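Local coordinates for gala protein type 1, 3 or 4 (Legionella pneumophila subsp. pneumophila, PDB 4XA9) that may bind small GTPases and stimulate their GTP hydrolysis, and is built as a solenoid of leucine-rich repeats with alternating parallel strands and helices, at residues A[115-120]-A[139-144]; A[199-203]-A[222-226]. All blocks are in the same frame, centred on the assembly; numbering follows the deposited sequence.

Contact 1: A[115-120]-A[139-144]; sequences AKLITL and NLKKID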
ATOM      1  N   ALA A 115      10.247  25.176   4.320  1.00 33.50           N
ATOM      2  CA  ALA A 115       9.503  25.876   3.274  1.00 35.87           C
ATOM      3  C   ALA A 115       9.969  25.488   1.869  1.00 34.75           C
ATOM      4  O   ALA A 115       9.323  25.829   0.880  1.00 33.89           O
ATOM      5  CB  ALA A 115       9.616  27.381   3.468  1.00 39.35           C
ATOM      6  N   LYS A 116      11.087  24.775   1.783  1.00 35.03           N
ATOM      7  CA  LYS A 116      11.603  24.318   0.496  1.00 35.85           C
ATOM      8  C   LYS A 116      10.688  23.241  -0.098  1.00 30.57           C
ATOM      9  O   LYS A 116      10.497  23.173  -1.318  1.00 26.33           O
ATOM     10  CB  LYS A 116      13.035  23.793   0.654  1.00 40.04           C
ATOM     11  CG  LYS A 116      13.745  23.454  -0.642  1.00 45.38           C
ATOM     12  CD  LYS A 116      13.957  24.691  -1.495  1.00 49.57           C
ATOM     13  CE  LYS A 116      14.744  24.372  -2.755  1.00 50.64           C
ATOM     14  NZ  LYS A 116      14.942  25.576  -3.611  1.00 52.20           N
ATOM     15  N   LEU A 117      10.102  22.422   0.773  1.00 27.32           N
ATOM     16  CA  LEU A 117       9.261  21.306   0.345  1.00 28.11           C
ATOM     17  C   LEU A 117       7.990  21.717  -0.392  1.00 29.49           C
ATOM     18  O   LEU A 117       7.201  22.527   0.097  1.00 31.09           O
ATOM     19  CB  LEU A 117       8.871  20.441   1.542  1.00 29.37           C
ATOM     20  CG  LEU A 117       9.892  19.413   2.018  1.00 28.54           C
ATOM     21  CD1 LEU A 117       9.255  18.486   3.052  1.00 23.91           C
ATOM     22  CD2 LEU A 117      10.470  18.627   0.841  1.00 22.34           C
ATOM     23  N   ILE A 118       7.793  21.126  -1.563  1.00 25.70           N
ATOM     24  CA  ILE A 118       6.579  21.328  -2.343  1.00 23.96           C
ATOM     25  C   ILE A 118       5.659  20.107  -2.247  1.00 22.46           C
ATOM     26  O   ILE A 118       4.439  20.242  -2.127  1.00 21.52           O
ATOM     27  CB  ILE A 118       6.897  21.591  -3.827  1.00 28.18           C
ATOM     28  CG1 ILE A 118       7.916  22.722  -3.969  1.00 31.35           C
ATOM     29  CG2 ILE A 118       5.631  21.941  -4.582  1.00 33.39           C
ATOM     30  CD1 ILE A 118       8.341  22.973  -5.406  1.00 32.58           C
ATOM     31  N   THR A 119       6.252  18.916  -2.301  1.00 18.70           N
ATOM     32  CA  THR A 119       5.491  17.671  -2.264  1.00 19.62           C
ATOM     33  C   THR A 119       6.040  16.707  -1.221  1.00 21.52           C
ATOM     34  O   THR A 119       7.241  16.448  -1.182  1.00 22.19           O
ATOM     35  CB  THR A 119       5.499  16.972  -3.631  1.00 20.31           C
ATOM     36  OG1 THR A 119       4.820  17.786  -4.593  1.00 22.00           O
ATOM     37  CG2 THR A 119       4.824  15.619  -3.553  1.00 21.09           C
ATOM     38  N   LEU A 120       5.157  16.176  -0.381  1.00 20.33           N
ATOM     39  CA  LEU A 120       5.567  15.227   0.649  1.00 16.79           C
ATOM     40  C   LEU A 120       4.716  13.961   0.646  1.00 17.43           C
ATOM     41  O   LEU A 120       3.491  14.011   0.812  1.00 15.48           O
ATOM     42  CB  LEU A 120       5.512  15.878   2.036  1.00 17.20           C
ATOM     43  CG  LEU A 120       5.854  14.965   3.222  1.00 16.46           C
ATOM     44  CD1 LEU A 120       7.297  14.484   3.135  1.00 17.05           C
ATOM     45  CD2 LEU A 120       5.597  15.650   4.553  1.00 19.85           C
ATOM     46  N   ASN A 139       4.037  24.951   3.892  1.00 28.64           N
ATOM     47  CA  ASN A 139       3.830  25.538   2.572  1.00 33.48           C
ATOM     48  C   ASN A 139       3.675  24.467   1.491  1.00 29.25           C
ATOM     49  O   ASN A 139       3.804  24.752   0.301  1.00 28.01           O
ATOM     50  CB  ASN A 139       4.990  26.473   2.212  1.00 43.77           C
ATOM     51  CG  ASN A 139       4.974  27.764   3.017  1.00 53.19           C
ATOM     52  OD1 ASN A 139       3.910  28.292   3.348  1.00 59.68           O
ATOM     53  ND2 ASN A 139       6.156  28.279   3.335  1.00 54.98           N
ATOM     54  N   LEU A 140       3.392  23.240   1.915  1.00 26.45           N
ATOM     55  CA  LEU A 140       3.264  22.113   0.995  1.00 24.66           C
ATOM     56  C   LEU A 140       2.103  22.289   0.025  1.00 24.65           C
ATOM     57  O   LEU A 140       1.022  22.731   0.412  1.00 28.71           O
ATOM     58  CB  LEU A 140       3.095  20.807   1.782  1.00 23.34           C
ATOM     59  CG  LEU A 140       4.362  20.324   2.493  1.00 22.45           C
ATOM     60  CD1 LEU A 140       4.034  19.284   3.556  1.00 20.32           C
ATOM     61  CD2 LEU A 140       5.349  19.759   1.473  1.00 23.34           C
ATOM     62  N   LYS A 141       2.339  21.955  -1.240  1.00 20.60           N
ATOM     63  CA  LYS A 141       1.281  21.975  -2.239  1.00 21.37           C
ATOM     64  C   LYS A 141       0.595  20.615  -2.343  1.00 20.92           C
ATOM     65  O   LYS A 141      -0.593  20.536  -2.658  1.00 21.99           O
ATOM     66  CB  LYS A 141       1.837  22.394  -3.600  1.00 26.48           C
ATOM     67  CG  LYS A 141       2.323  23.834  -3.630  1.00 34.47           C
ATOM     68  CD  LYS A 141       2.527  24.312  -5.055  1.00 42.52           C
ATOM     69  CE  LYS A 141       2.838  25.800  -5.094  1.00 50.55           C
ATOM     70  NZ  LYS A 141       2.700  26.359  -6.471  1.00 53.97           N
ATOM     71  N   LYS A 142       1.345  19.551  -2.067  1.00 15.96           N
ATOM     72  CA  LYS A 142       0.804  18.195  -2.112  1.00 17.43           C
ATOM     73  C   LYS A 142       1.288  17.364  -0.929  1.00 17.53           C
ATOM     74  O   LYS A 142       2.484  17.339  -0.633  1.00 19.50           O
ATOM     75  CB  LYS A 142       1.196  17.498  -3.417  1.00 16.66           C
ATOM     76  CG  LYS A 142       0.809  16.017  -3.462  1.00 18.65           C
ATOM     77  CD  LYS A 142       1.181  15.370  -4.793  1.00 21.80           C
ATOM     78  CE  LYS A 142       0.783  13.895  -4.813  1.00 27.16           C
ATOM     79  NZ  LYS A 142       1.077  13.256  -6.127  1.00 27.93           N
ATOM     80  N   ILE A 143       0.359  16.688  -0.257  1.00 18.07           N
ATOM     81  CA  ILE A 143       0.701  15.773   0.831  1.00 16.66           C
ATOM     82  C   ILE A 143      -0.066  14.459   0.682  1.00 18.56           C
ATOM     83  O   ILE A 143      -1.283  14.454   0.454  1.00 18.04           O
ATOM     84  CB  ILE A 143       0.381  16.353   2.236  1.00 19.70           C
ATOM     85  CG1 ILE A 143       0.567  17.872   2.282  1.00 20.10           C
ATOM     86  CG2 ILE A 143       1.269  15.703   3.301  1.00 20.66           C
ATOM     87  CD1 ILE A 143       0.335  18.456   3.674  1.00 21.35           C
ATOM     88  N   ASP A 144       0.652  13.350   0.816  1.00 16.72           N
ATOM     89  CA  ASP A 144       0.047  12.027   0.848  1.00 16.41           C
ATOM     90  C   ASP A 144       0.263  11.447   2.236  1.00 17.60           C
ATOM     91  O   ASP A 144       1.406  11.217   2.649  1.00 17.19           O
ATOM     92  CB  ASP A 144       0.651  11.125  -0.232  1.00 19.56           C
ATOM     93  CG  ASP A 144      -0.127   9.821  -0.428  1.00 25.77           C
ATOM     94  OD1 ASP A 144      -0.708   9.306   0.556  1.00 25.62           O
ATOM     95  OD2 ASP A 144      -0.141   9.302  -1.568  1.00 24.21           O
TER
HETATM   96  O   HOH W   1       6.922  23.339   2.809  1.00 27.60           O
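The carboxamide of Asn-139 reaches Ala-115 with its nitrogen, ND2 lying 3.6 Å from Ala-115 CB, where both residues are open to solvent and a small methyl and a polar amide both suit. The next flat group is the Ile-118 carbonyl, whose oxygen takes two amides: Lys-141 N approaches at 2.9 Å in the carbonyl plane, and Lys-142 N lies farther off but nearly along the C=O axis. The parallel pairing then continues through Leu-120 N to Lys-142 O and Asp-144 N to Leu-120 O. On one face the side chain of Lys-142 runs at a slant across Thr-119, whose CG2 is 3.9 Å from Lys-142 CD, while the extended chain carries NZ on to Tyr-121 OH. On the other face lie Leu-120 and Ile-143, and the buried leucines just before the strands, Leu-117 and Leu-140, continue this apolar side. With CG beside its backbone N (chi1 -72°), Leu-140 brings CD2 within 3.6 Å of Leu-117 CB, and the same methyl meets Leu-120 CB. In this beta-alpha-beta unit helix 129-135 connects strand 119-121 to strand 142-144. Beyond it, Leu-117 and Leu-120 pack on Leu-111 of helix 104-113 and on Leu-96 of strand 95-97.

Contact 2: A[199-203]-A[222-226]; sequences TDKST and ITAAG
Asp-200 meets Thr-223 over an uncommonly short distance, with OD2 only 2.4 Å from Thr-223 OG1, a value so small that its exact length is doubtful. If the bond is as modelled, the hydroxyl is the donor, and the arrangement is a helix N-cap reinforced from the neighbouring turn of a leucine-rich-repeat solenoid. Thr-223 occupies the N-cap position of helix 224-230, and its OG1, lying between the backbone N and the carbonyl carbon (chi1 74°), accepts from Ala-225 N at 3.2 Å. A threonine suits the place because its hydroxyl caps this amide of the first helical turn; the same hydroxyl is also placed to donate to the aspartate. The second carboxylate oxygen takes the backbone: Thr-223 N reaches Asp-200 OD1 at 2.8 Å, nearly straight (166°), on the syn side but 24° out of the carboxylate plane. The two side chains cross at about a right angle. OD1 thus takes the main-chain N, and OD2 faces the hydroxyl. The negative charge would be favoured by the positive end of the helix dipole. Gly-226, with no side chain, lets the helix backbone come close: its CA is 3.2 Å from Asp-200 OD1. Ile-222 supplies the apolar neighbour, its CG2 touching the same oxygen. Around the turn, Thr-199 forms an ST turn through Lys-201 N and is tied to Asp-176, while Thr-203 faces Gly-226 and is pinned at its hydroxyl, OG1 donating to Asp-200 O at 2.8 Å.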
ATOM      1  N   THR A 199     -19.813   9.043   5.104  1.00 25.21           N
ATOM      2  CA  THR A 199     -21.149   8.600   4.697  1.00 25.69           C
ATOM      3  C   THR A 199     -21.798   9.575   3.726  1.00 25.05           C
ATOM      4  O   THR A 199     -21.155  10.512   3.251  1.00 23.79           O
ATOM      5  CB  THR A 199     -22.096   8.422   5.905  1.00 25.66           C
ATOM      6  OG1 THR A 199     -22.458   9.709   6.429  1.00 23.53           O
ATOM      7  CG2 THR A 199     -21.428   7.594   6.994  1.00 27.64           C
ATOM      8  N   ASP A 200     -23.079   9.346   3.443  1.00 26.57           N
ATOM      9  CA  ASP A 200     -23.862  10.238   2.593  1.00 24.47           C
ATOM     10  C   ASP A 200     -23.942  11.657   3.148  1.00 22.05           C
ATOM     11  O   ASP A 200     -24.183  12.601   2.405  1.00 22.92           O
ATOM     12  CB  ASP A 200     -25.287   9.695   2.402  1.00 25.50           C
ATOM     13  CG  ASP A 200     -25.332   8.473   1.513  1.00 26.82           C
ATOM     14  OD1 ASP A 200     -24.350   8.224   0.779  1.00 26.04           O
ATOM     15  OD2 ASP A 200     -26.356   7.763   1.540  1.00 28.70           O
ATOM     16  N   LYS A 201     -23.753  11.799   4.456  1.00 24.50           N
ATOM     17  CA  LYS A 201     -23.789  13.107   5.106  1.00 29.51           C
ATOM     18  C   LYS A 201     -22.776  14.107   4.532  1.00 29.22           C
ATOM     19  O   LYS A 201     -23.014  15.314   4.550  1.00 28.45           O
ATOM     20  CB  LYS A 201     -23.541  12.958   6.609  1.00 36.59           C
ATOM     21  CG  LYS A 201     -24.724  13.334   7.480  1.00 44.15           C
ATOM     22  CD  LYS A 201     -24.263  13.926   8.807  1.00 49.86           C
ATOM     23  CE  LYS A 201     -23.471  15.209   8.588  1.00 53.55           C
ATOM     24  NZ  LYS A 201     -23.018  15.835   9.863  1.00 57.24           N
ATOM     25  N   SER A 202     -21.646  13.616   4.035  1.00 24.81           N
ATOM     26  CA  SER A 202     -20.629  14.520   3.502  1.00 22.07           C
ATOM     27  C   SER A 202     -20.910  14.964   2.077  1.00 21.18           C
ATOM     28  O   SER A 202     -20.346  15.958   1.613  1.00 19.66           O
ATOM     29  CB  SER A 202     -19.246  13.867   3.541  1.00 22.01           C
ATOM     30  OG  SER A 202     -18.849  13.572   4.865  1.00 30.12           O
ATOM     31  N   THR A 203     -21.766  14.231   1.372  1.00 22.17           N
ATOM     32  CA  THR A 203     -21.776  14.342  -0.082  1.00 20.92           C
ATOM     33  C   THR A 203     -22.363  15.653  -0.586  1.00 22.91           C
ATOM     34  O   THR A 203     -21.929  16.155  -1.628  1.00 25.62           O
ATOM     35  CB  THR A 203     -22.516  13.166  -0.728  1.00 21.06           C
ATOM     36  OG1 THR A 203     -23.881  13.160  -0.304  1.00 23.37           O
ATOM     37  CG2 THR A 203     -21.844  11.843  -0.334  1.00 17.11           C
ATOM     38  N   ILE A 222     -20.712   5.325   1.695  1.00 22.45           N
ATOM     39  CA  ILE A 222     -21.591   6.107   0.836  1.00 21.10           C
ATOM     40  C   ILE A 222     -22.587   5.185   0.125  1.00 19.31           C
ATOM     41  O   ILE A 222     -22.222   4.094  -0.309  1.00 17.82           O
ATOM     42  CB  ILE A 222     -20.755   6.925  -0.170  1.00 21.00           C
ATOM     43  CG1 ILE A 222     -19.835   7.881   0.597  1.00 21.49           C
ATOM     44  CG2 ILE A 222     -21.639   7.679  -1.154  1.00 22.98           C
ATOM     45  CD1 ILE A 222     -18.840   8.630  -0.277  1.00 23.88           C
ATOM     46  N   THR A 223     -23.849   5.604   0.037  1.00 21.39           N
ATOM     47  CA  THR A 223     -24.866   4.794  -0.630  1.00 21.83           C
ATOM     48  C   THR A 223     -25.170   5.361  -2.012  1.00 22.50           C
ATOM     49  O   THR A 223     -24.502   6.286  -2.465  1.00 22.51           O
ATOM     50  CB  THR A 223     -26.173   4.721   0.188  1.00 24.65           C
ATOM     51  OG1 THR A 223     -26.871   5.971   0.102  1.00 22.79           O
ATOM     52  CG2 THR A 223     -25.879   4.400   1.647  1.00 24.04           C
ATOM     53  N   ALA A 224     -26.178   4.805  -2.682  1.00 22.01           N
ATOM     54  CA  ALA A 224     -26.569   5.292  -4.003  1.00 22.61           C
ATOM     55  C   ALA A 224     -27.103   6.721  -3.933  1.00 20.25           C
ATOM     56  O   ALA A 224     -27.024   7.469  -4.906  1.00 21.78           O
ATOM     57  CB  ALA A 224     -27.605   4.373  -4.627  1.00 24.17           C
ATOM     58  N   ALA A 225     -27.648   7.093  -2.779  1.00 17.38           N
ATOM     59  CA  ALA A 225     -28.164   8.441  -2.579  1.00 20.50           C
ATOM     60  C   ALA A 225     -27.015   9.440  -2.605  1.00 21.52           C
ATOM     61  O   ALA A 225     -27.096  10.475  -3.269  1.00 21.82           O
ATOM     62  CB  ALA A 225     -28.933   8.535  -1.264  1.00 22.62           C
ATOM     63  N   GLY A 226     -25.944   9.115  -1.885  1.00 19.62           N
ATOM     64  CA  GLY A 226     -24.748   9.939  -1.870  1.00 19.13           C
ATOM     65  C   GLY A 226     -24.116  10.024  -3.246  1.00 21.24           C
ATOM     66  O   GLY A 226     -23.666  11.086  -3.671  1.00 22.00           O
TER

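How the contacts relate
Contact 1 comes first along the chain and is closed before contact 2 begins. Their centres lie about 30 Å apart and their nearest atoms about 18 Å, without touching. Both join successive turns of the same solenoid, 19 residues apart at their closest ends, yet at different levels of the repeat. Segments 115-120 and 139-144 lead into neighbouring strands of the shared parallel sheet near the middle of the chain. Segments 199-203 and 222-226 lie instead where loops following strands 190-192 and 214-216 run into helices 203-207 and 224-230, towards the C-terminal end. Backbone pairing thus joins turns at the sheet, and a carboxylate bound to the backbone of the next turn joins them beside a helix start.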